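Local structure of Cyclo(L-tyrosyl-L-tyrosyl) synthase (Mycobacterium tuberculosis, 2X9Q) at residues A198-T210 with A220-A232. The protein probably joins two tyrosyl groups delivered by tyrosyl-tRNA into cyclo(L-Tyr-L-Tyr), an intermediate on the way to mycocyclosin, without using ATP. Numbering follows the deposited sequence.
Sequences AVCQDLVRRFLST and ATQEQVCMDYICA
Val204 enters as a knob into the hole formed by Glu223, Cys226, Met227 and Ile230, where helix 198-210 crosses helix 220-232 nearly at right angles (105°), their axes 9.9 Å apart at closest approach. A short, beta-branched residue suits this place because its two methyls diverge: CG1, anti to the backbone N (chi1 158°), lies 4.0 Å from Cys226 CB, while CG2 turns to Ile230 CD1 at 3.8 Å. Met227, a selenomethionine here, bends twice along its chain, which carries its methyl CE to Cys200 CB and to the amide end of Gln201, with CE 3.3 Å from Gln201 NE2. The long, flexible side chain lets its terminal methyl lie between an apolar and a polar neighbour.

Sulfur packing continues the apolar seam. Cys226 SG meets the edge of the Phe207 ring, near its plane and 3.7 Å from CD2, and Leu208 CD2 touches the same sulfur; a small, polarisable thiol fits between ring edge and methyl. The branched Leu208 also rests its other methyl, CD1, against the backbone of Gln222 and Glu223.

Polar contact is left to the less buried flank, where the long chains of Arg205 and Glu223 can span the gap between helices. Arg205 NE and NH2 both grip Glu223 OE1, NH2 at 3.0 Å, and NE also reaches OE2 in a weak bond. NH2 meets the syn lone pair of OE1, whereas NE approaches OE1 from above the carboxylate plane; the two flat groups stand 66° apart, unlike a coplanar pairing with each nitrogen facing its own oxygen. Glu223 is itself a knob among Gln201, Val204, Arg205 and Leu208.

Ile230 belongs to the probable substrate-binding residues Tyr229 to Glu233. The chemistry implies that apolar and sulfur packing joins helix 194-210 to the start of that group, with one salt bridge bordering the seam.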
loop_
_atom_site.group_PDB
_atom_site.type_symbol
_atom_site.label_atom_id
_atom_site.label_comp_id
_atom_site.label_asym_id
_atom_site.label_seq_id
_atom_site.Cartn_x
_atom_site.Cartn_y
_atom_site.Cartn_z
ATOM N N ALA A 198 -19.348 -8.414 0.232
ATOM C CA ALA A 198 -19.512 -8.820 -1.227
ATOM C C ALA A 198 -18.827 -7.812 -2.174
ATOM O O ALA A 198 -18.155 -8.192 -3.145
ATOM C CB ALA A 198 -21.056 -8.911 -1.548
ATOM N N VAL A 199 -19.007 -6.518 -1.886
ATOM C CA VAL A 199 -18.279 -5.484 -2.662
ATOM C C VAL A 199 -16.784 -5.714 -2.605
ATOM O O VAL A 199 -16.170 -5.718 -3.651
ATOM C CB VAL A 199 -18.704 -4.041 -2.262
ATOM C CG1 VAL A 199 -17.914 -2.930 -3.138
ATOM C CG2 VAL A 199 -20.251 -3.939 -2.535
ATOM N N CYS A 200 -16.226 -5.925 -1.386
ATOM C CA CYS A 200 -14.775 -6.207 -1.256
ATOM C C CYS A 200 -14.394 -7.484 -1.997
ATOM O O CYS A 200 -13.328 -7.503 -2.610
ATOM C CB CYS A 200 -14.362 -6.283 0.236
ATOM S SG CYS A 200 -14.552 -4.713 1.058
ATOM N N GLN A 201 -15.237 -8.543 -2.005
ATOM C CA GLN A 201 -14.849 -9.767 -2.778
ATOM C C GLN A 201 -14.840 -9.493 -4.257
ATOM O O GLN A 201 -13.984 -10.038 -4.964
ATOM C CB GLN A 201 -15.814 -10.970 -2.664
ATOM C CG GLN A 201 -15.968 -11.555 -1.360
ATOM C CD GLN A 201 -14.853 -12.546 -1.031
ATOM O OE1 GLN A 201 -14.239 -13.238 -1.913
ATOM N NE2 GLN A 201 -14.567 -12.609 0.248
ATOM N N ASP A 202 -15.807 -8.677 -4.761
ATOM C CA ASP A 202 -15.803 -8.375 -6.162
ATOM C C ASP A 202 -14.476 -7.661 -6.484
ATOM O O ASP A 202 -13.855 -7.922 -7.519
ATOM C CB ASP A 202 -16.993 -7.455 -6.575
ATOM C CG ASP A 202 -17.236 -7.503 -8.082
ATOM O OD1 ASP A 202 -17.571 -8.612 -8.588
ATOM O OD2 ASP A 202 -17.076 -6.474 -8.772
ATOM N N LEU A 203 -14.107 -6.679 -5.651
ATOM C CA LEU A 203 -12.851 -5.893 -5.852
ATOM C C LEU A 203 -11.643 -6.840 -5.765
ATOM O O LEU A 203 -10.771 -6.740 -6.565
ATOM C CB LEU A 203 -12.781 -4.733 -4.803
ATOM C CG LEU A 203 -13.763 -3.586 -5.131
ATOM C CD1 LEU A 203 -13.859 -2.522 -4.046
ATOM C CD2 LEU A 203 -13.567 -2.875 -6.502
ATOM N N VAL A 204 -11.653 -7.837 -4.893
ATOM C CA VAL A 204 -10.572 -8.797 -4.913
ATOM C C VAL A 204 -10.521 -9.573 -6.219
ATOM O O VAL A 204 -9.442 -9.728 -6.751
ATOM C CB VAL A 204 -10.658 -9.724 -3.703
ATOM C CG1 VAL A 204 -9.917 -11.082 -3.895
ATOM C CG2 VAL A 204 -10.121 -8.931 -2.463
ATOM N N ARG A 205 -11.663 -10.106 -6.711
ATOM C CA ARG A 205 -11.679 -10.898 -7.935
ATOM C C ARG A 205 -11.244 -10.032 -9.101
ATOM O O ARG A 205 -10.503 -10.533 -9.959
ATOM C CB ARG A 205 -13.050 -11.527 -8.225
ATOM C CG ARG A 205 -13.441 -12.561 -7.180
ATOM C CD ARG A 205 -14.934 -12.965 -7.280
ATOM N NE ARG A 205 -15.210 -13.973 -6.246
ATOM C CZ ARG A 205 -16.344 -14.158 -5.603
ATOM N NH1 ARG A 205 -17.407 -13.358 -5.823
ATOM N NH2 ARG A 205 -16.408 -15.142 -4.682
ATOM N N ARG A 206 -11.665 -8.750 -9.154
ATOM C CA ARG A 206 -11.203 -7.887 -10.249
ATOM C C ARG A 206 -9.651 -7.776 -10.217
ATOM O O ARG A 206 -8.981 -7.934 -11.233
ATOM C CB ARG A 206 -11.752 -6.466 -10.196
ATOM C CG ARG A 206 -13.206 -6.250 -10.697
ATOM C CD ARG A 206 -13.656 -7.067 -11.907
ATOM N NE ARG A 206 -14.821 -7.842 -11.473
ATOM C CZ ARG A 206 -14.885 -9.178 -11.387
ATOM N NH1 ARG A 206 -16.021 -9.747 -10.943
ATOM N NH2 ARG A 206 -13.838 -9.948 -11.769
ATOM N N PHE A 207 -9.100 -7.516 -9.030
ATOM C CA PHE A 207 -7.670 -7.398 -8.889
ATOM C C PHE A 207 -6.926 -8.706 -9.274
ATOM O O PHE A 207 -5.862 -8.636 -9.899
ATOM C CB PHE A 207 -7.315 -6.985 -7.475
ATOM C CG PHE A 207 -5.872 -7.114 -7.160
ATOM C CD1 PHE A 207 -4.932 -6.282 -7.789
ATOM C CD2 PHE A 207 -5.424 -8.093 -6.236
ATOM C CE1 PHE A 207 -3.553 -6.416 -7.526
ATOM C CE2 PHE A 207 -4.037 -8.241 -5.939
ATOM C CZ PHE A 207 -3.095 -7.379 -6.590
ATOM N N LEU A 208 -7.459 -9.871 -8.865
ATOM C CA LEU A 208 -6.807 -11.132 -9.189
ATOM C C LEU A 208 -6.918 -11.432 -10.666
ATOM O O LEU A 208 -5.991 -12.019 -11.225
ATOM C CB LEU A 208 -7.321 -12.307 -8.361
ATOM C CG LEU A 208 -6.954 -12.326 -6.874
ATOM C CD1 LEU A 208 -7.631 -13.443 -6.153
ATOM C CD2 LEU A 208 -5.420 -12.417 -6.739
ATOM N N SER A 209 -8.003 -11.003 -11.315
ATOM C CA SER A 209 -8.192 -11.326 -12.719
ATOM C C SER A 209 -7.159 -10.597 -13.635
ATOM O O SER A 209 -7.031 -10.951 -14.821
ATOM C CB SER A 209 -9.609 -10.974 -13.174
ATOM O OG SER A 209 -9.633 -9.587 -13.533
ATOM N N THR A 210 -6.484 -9.579 -13.081
ATOM C CA THR A 210 -5.384 -8.849 -13.743
ATOM C C THR A 210 -3.975 -9.499 -13.528
ATOM O O THR A 210 -3.091 -9.283 -14.355
ATOM C CB THR A 210 -5.308 -7.308 -13.320
ATOM O OG1 THR A 210 -4.681 -7.170 -12.030
ATOM C CG2 THR A 210 -6.712 -6.587 -13.345
ATOM N N ALA A 220 -11.062 -20.341 -4.596
ATOM C CA ALA A 220 -11.535 -19.748 -3.338
ATOM C C ALA A 220 -10.355 -19.399 -2.384
ATOM O O ALA A 220 -10.343 -18.350 -1.725
ATOM C CB ALA A 220 -12.490 -20.708 -2.647
ATOM N N THR A 221 -9.354 -20.289 -2.336
ATOM C CA THR A 221 -8.201 -20.074 -1.502
ATOM C C THR A 221 -7.405 -18.875 -1.946
ATOM O O THR A 221 -7.035 -18.107 -1.072
ATOM C CB THR A 221 -7.260 -21.333 -1.417
ATOM O OG1 THR A 221 -8.093 -22.463 -1.214
ATOM C CG2 THR A 221 -6.274 -21.188 -0.186
ATOM N N GLN A 222 -7.135 -18.715 -3.249
ATOM C CA GLN A 222 -6.418 -17.535 -3.706
ATOM C C GLN A 222 -7.170 -16.225 -3.295
ATOM O O GLN A 222 -6.533 -15.230 -2.929
ATOM C CB GLN A 222 -6.156 -17.528 -5.204
ATOM C CG GLN A 222 -5.118 -18.619 -5.692
ATOM C CD GLN A 222 -5.216 -18.885 -7.224
ATOM O OE1 GLN A 222 -5.942 -18.201 -7.934
ATOM N NE2 GLN A 222 -4.481 -19.874 -7.715
ATOM N N GLU A 223 -8.520 -16.268 -3.370
ATOM C CA GLU A 223 -9.363 -15.091 -2.990
ATOM C C GLU A 223 -9.259 -14.796 -1.538
ATOM O O GLU A 223 -9.108 -13.652 -1.182
ATOM C CB GLU A 223 -10.823 -15.308 -3.354
ATOM C CG GLU A 223 -10.995 -15.290 -4.825
ATOM C CD GLU A 223 -12.457 -15.620 -5.271
ATOM O OE1 GLU A 223 -13.431 -15.528 -4.475
ATOM O OE2 GLU A 223 -12.591 -15.903 -6.468
ATOM N N GLN A 224 -9.385 -15.826 -0.697
ATOM C CA GLN A 224 -9.305 -15.648 0.740
ATOM C C GLN A 224 -7.893 -15.125 1.154
ATOM O O GLN A 224 -7.776 -14.205 1.939
ATOM C CB GLN A 224 -9.584 -16.971 1.483
ATOM C CG GLN A 224 -9.642 -16.692 3.006
ATOM C CD GLN A 224 -10.625 -15.464 3.291
ATOM O OE1 GLN A 224 -11.839 -15.570 3.015
ATOM N NE2 GLN A 224 -10.095 -14.314 3.775
ATOM N N VAL A 225 -6.818 -15.688 0.582
ATOM C CA VAL A 225 -5.475 -15.194 0.963
ATOM C C VAL A 225 -5.281 -13.746 0.476
ATOM O O VAL A 225 -4.714 -12.917 1.194
ATOM C CB VAL A 225 -4.366 -16.163 0.430
ATOM C CG1 VAL A 225 -2.940 -15.524 0.505
ATOM C CG2 VAL A 225 -4.506 -17.493 1.221
ATOM N N CYS A 226 -5.767 -13.439 -0.719
ATOM C CA CYS A 226 -5.639 -12.076 -1.228
ATOM C C CYS A 226 -6.425 -11.083 -0.317
ATOM O O CYS A 226 -5.931 -9.999 0.004
ATOM C CB CYS A 226 -6.200 -12.001 -2.661
ATOM S SG CYS A 226 -5.973 -10.412 -3.413
HETATM N N MSE A 227 -7.621 -11.480 0.097
HETATM C CA MSE A 227 -8.394 -10.665 1.094
HETATM C C MSE A 227 -7.565 -10.470 2.368
HETATM O O MSE A 227 -7.531 -9.372 2.951
HETATM C CB MSE A 227 -9.746 -11.313 1.397
HETATM C CG MSE A 227 -10.654 -10.553 2.462
HETATM SE SE MSE A 227 -11.283 -8.879 1.630
HETATM C CE MSE A 227 -12.721 -9.864 0.556
ATOM N N ASP A 228 -6.867 -11.518 2.826
ATOM C CA ASP A 228 -6.069 -11.371 4.046
ATOM C C ASP A 228 -4.920 -10.377 3.845
ATOM O O ASP A 228 -4.606 -9.580 4.745
ATOM C CB ASP A 228 -5.472 -12.734 4.491
ATOM C CG ASP A 228 -6.523 -13.701 5.061
ATOM O OD1 ASP A 228 -7.673 -13.324 5.391
ATOM O OD2 ASP A 228 -6.181 -14.883 5.140
ATOM N N TYR A 229 -4.267 -10.477 2.713
ATOM C CA TYR A 229 -3.091 -9.683 2.334
ATOM C C TYR A 229 -3.529 -8.195 2.252
ATOM O O TYR A 229 -2.924 -7.339 2.866
ATOM C CB TYR A 229 -2.619 -10.198 0.961
ATOM C CG TYR A 229 -1.370 -9.554 0.383
ATOM C CD1 TYR A 229 -1.387 -8.219 -0.097
ATOM C CD2 TYR A 229 -0.148 -10.316 0.270
ATOM C CE1 TYR A 229 -0.154 -7.610 -0.653
ATOM C CE2 TYR A 229 1.078 -9.727 -0.272
ATOM C CZ TYR A 229 1.058 -8.374 -0.726
ATOM O OH TYR A 229 2.225 -7.806 -1.246
ATOM N N ILE A 230 -4.677 -7.944 1.617
ATOM C CA ILE A 230 -5.222 -6.542 1.444
ATOM C C ILE A 230 -5.703 -5.984 2.787
ATOM O O ILE A 230 -5.434 -4.810 3.124
ATOM C CB ILE A 230 -6.351 -6.600 0.429
ATOM C CG1 ILE A 230 -5.728 -6.633 -0.999
ATOM C CG2 ILE A 230 -7.263 -5.379 0.569
ATOM C CD1 ILE A 230 -6.818 -7.110 -2.046
ATOM N N CYS A 231 -6.356 -6.821 3.587
ATOM C CA CYS A 231 -6.718 -6.412 4.940
ATOM C C CYS A 231 -5.505 -6.013 5.836
ATOM O O CYS A 231 -5.605 -5.035 6.579
ATOM C CB CYS A 231 -7.602 -7.452 5.639
ATOM S SG CYS A 231 -9.264 -7.493 4.877
ATOM N N ALA A 232 -4.375 -6.737 5.728
ATOM C CA ALA A 232 -3.174 -6.389 6.414
ATOM C C ALA A 232 -2.507 -5.046 5.992
ATOM O O ALA A 232 -1.917 -4.378 6.842
ATOM C CB ALA A 232 -2.133 -7.523 6.303
#